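Local coordinates for protein Xaa-Pro Dipeptidase (Alteromonas macleodii, PDB 2QS8) that probably hydrolyses dipeptides or the C-terminal peptide bond of short peptides as a magnesium-bound member of the amidohydrolase superfamily, at residues I193-T198 and V232-H237. Sequence-based numbering, arbitrary orientation.
With MET (methionine), chain D.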
loop_
_atom_site.group_PDB
_atom_site.type_symbol
_atom_site.label_atom_id
_atom_site.label_comp_id
_atom_site.label_asym_id
_atom_site.label_seq_id
_atom_site.Cartn_x
_atom_site.Cartn_y
_atom_site.Cartn_z
ATOM N N ILE A 193 -2.212 12.628 19.483
ATOM C CA ILE A 193 -2.833 11.501 18.808
ATOM C C ILE A 193 -3.614 10.631 19.764
ATOM O O ILE A 193 -3.226 10.441 20.918
ATOM C CB ILE A 193 -1.761 10.615 18.127
ATOM C CG1 ILE A 193 -1.052 11.397 17.022
ATOM C CG2 ILE A 193 -2.404 9.342 17.567
ATOM C CD1 ILE A 193 -1.953 11.797 15.847
ATOM N N LYS A 194 -4.720 10.092 19.266
ATOM C CA LYS A 194 -5.560 9.194 20.039
ATOM C C LYS A 194 -5.906 7.989 19.157
ATOM O O LYS A 194 -6.292 8.154 17.999
ATOM C CB LYS A 194 -6.834 9.919 20.472
ATOM C CG LYS A 194 -7.945 9.009 20.958
ATOM C CD LYS A 194 -7.586 8.305 22.250
ATOM C CE LYS A 194 -8.786 7.532 22.786
ATOM N NZ LYS A 194 -10.025 8.357 22.825
ATOM N N ILE A 195 -5.743 6.786 19.695
ATOM C CA ILE A 195 -6.069 5.573 18.948
ATOM C C ILE A 195 -6.870 4.611 19.822
ATOM O O ILE A 195 -6.825 4.696 21.054
ATOM C CB ILE A 195 -4.804 4.809 18.480
ATOM C CG1 ILE A 195 -4.036 4.269 19.692
ATOM C CG2 ILE A 195 -3.944 5.705 17.626
ATOM C CD1 ILE A 195 -2.828 3.393 19.339
ATOM N N THR A 196 -7.616 3.718 19.185
ATOM C CA THR A 196 -8.365 2.698 19.900
ATOM C C THR A 196 -7.585 1.401 19.650
ATOM O O THR A 196 -7.724 0.754 18.610
ATOM C CB THR A 196 -9.833 2.573 19.388
ATOM O OG1 THR A 196 -9.858 2.529 17.956
ATOM C CG2 THR A 196 -10.658 3.750 19.862
ATOM N N VAL A 197 -6.735 1.049 20.607
ATOM C CA VAL A 197 -5.920 -0.150 20.488
ATOM C C VAL A 197 -6.713 -1.448 20.723
ATOM O O VAL A 197 -6.210 -2.539 20.452
ATOM C CB VAL A 197 -4.701 -0.093 21.455
ATOM C CG1 VAL A 197 -5.079 -0.634 22.815
ATOM C CG2 VAL A 197 -3.525 -0.856 20.851
ATOM N N THR A 198 -7.934 -1.331 21.242
ATOM C CA THR A 198 -8.788 -2.504 21.448
ATOM C C THR A 198 -10.219 -2.124 21.097
ATOM O O THR A 198 -10.510 -0.959 20.834
ATOM C CB THR A 198 -8.799 -2.999 22.917
ATOM O OG1 THR A 198 -9.535 -2.075 23.729
ATOM C CG2 THR A 198 -7.383 -3.138 23.460
ATOM N N VAL A 232 0.687 10.518 22.764
ATOM C CA VAL A 232 -0.201 9.467 22.302
ATOM C C VAL A 232 -1.081 8.924 23.432
ATOM O O VAL A 232 -0.583 8.325 24.387
ATOM C CB VAL A 232 0.614 8.303 21.663
ATOM C CG1 VAL A 232 -0.299 7.165 21.231
ATOM C CG2 VAL A 232 1.400 8.824 20.467
ATOM N N ALA A 233 -2.386 9.165 23.325
ATOM C CA ALA A 233 -3.363 8.673 24.297
ATOM C C ALA A 233 -3.921 7.385 23.673
ATOM O O ALA A 233 -4.081 7.307 22.456
ATOM C CB ALA A 233 -4.476 9.698 24.496
ATOM N N VAL A 234 -4.225 6.387 24.497
ATOM C CA VAL A 234 -4.703 5.113 23.964
ATOM C C VAL A 234 -5.930 4.483 24.630
ATOM O O VAL A 234 -5.905 4.130 25.808
ATOM C CB VAL A 234 -3.551 4.062 23.980
ATOM C CG1 VAL A 234 -4.022 2.725 23.396
ATOM C CG2 VAL A 234 -2.362 4.590 23.201
ATOM N N HIS A 235 -7.004 4.339 23.861
ATOM C CA HIS A 235 -8.215 3.687 24.350
ATOM C C HIS A 235 -7.866 2.198 24.451
ATOM O O HIS A 235 -7.310 1.634 23.512
ATOM C CB HIS A 235 -9.355 3.871 23.338
ATOM C CG HIS A 235 -10.515 2.950 23.546
ATOM N ND1 HIS A 235 -11.656 3.325 24.214
ATOM C CD2 HIS A 235 -10.714 1.668 23.158
ATOM C CE1 HIS A 235 -12.511 2.319 24.232
ATOM N NE2 HIS A 235 -11.961 1.301 23.596
ATOM N N ALA A 236 -8.177 1.566 25.581
ATOM C CA ALA A 236 -7.888 0.145 25.735
ATOM C C ALA A 236 -8.608 -0.500 26.912
ATOM O O ALA A 236 -8.462 -0.073 28.055
ATOM C CB ALA A 236 -6.393 -0.072 25.872
ATOM N N HIS A 237 -9.387 -1.534 26.618
ATOM C CA HIS A 237 -10.115 -2.263 27.645
ATOM C C HIS A 237 -9.444 -3.627 27.823
ATOM O O HIS A 237 -9.127 -4.020 28.940
ATOM C CB HIS A 237 -11.582 -2.458 27.236
ATOM C CG HIS A 237 -12.385 -1.198 27.220
ATOM N ND1 HIS A 237 -12.591 -0.430 28.345
ATOM C CD2 HIS A 237 -13.065 -0.586 26.221
ATOM C CE1 HIS A 237 -13.364 0.599 28.042
ATOM N NE2 HIS A 237 -13.665 0.528 26.758
HETATM N N MET D . -16.106 5.553 25.572
HETATM C CA MET D . -15.710 4.247 26.177
HETATM C C MET D . -16.123 3.066 25.303
HETATM O O MET D . -15.500 1.994 25.440
HETATM C CB MET D . -16.355 4.100 27.554
HETATM C CG MET D . -15.954 2.837 28.267
HETATM S SD MET D . -16.550 2.832 29.921
HETATM C CE MET D . -15.527 4.100 30.613
HETATM O OXT MET D . -17.069 3.230 24.502
#
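Thr198 and His237 meet just beyond the C-terminal ends of two neighbouring parallel strands, 193-196 and 232-236, which helix 215-227 links as a beta-alpha-beta unit of the TIM barrel. The hydroxyl of Thr198 sits between its own backbone N and carbonyl carbon (chi1 72°), where OG1 accepts an almost straight bond from His237 N at 2.9 Å. It thereby extends the pairing after the regular backbone bonds, which run from Ala233 N to Ile193 O through to Val197 N to His235 O.

On the barrel's inner face, Lys194, Thr196, Ala233 and His235 share one side. The lysine's CE passes obliquely by His235 CB at 3.7 Å; its NZ is hydrogen-bonded to Val113 O, and the side chain comes within about 4 Å of the bound magnesium ion. With CG anti to the backbone N (chi1 164°), the His235 ring leads inward from the sheet and toward the C-terminal ends of the strands: Thr196 CG2 lies obliquely against it, Thr198 O approaches the CD2 edge at 3.5 Å, and NE2 bonds to Gly199 O. On the opposite face, Ile195 and Val234 run side by side, CG1 to CG2 at 3.9 Å, while Val197 CB packs on Val234 CG1 at 3.5 Å, facing helices 215-227 and 239-248.

An alanine in place of Thr198 is likely to leave His237 N without its acceptor and the backbone that carries the imidazole less firmly placed. That ring is held at ND1 by Thr257 and gives its NE2 hydrogen to the bound methionine O at 2.7 Å, while His235 CE1 meets the same oxygen edge-on at 3.2 Å. Two histidine edges thus converge on one carboxylate oxygen, consistent with a pocket that recognises the C-terminal end of a substrate or product.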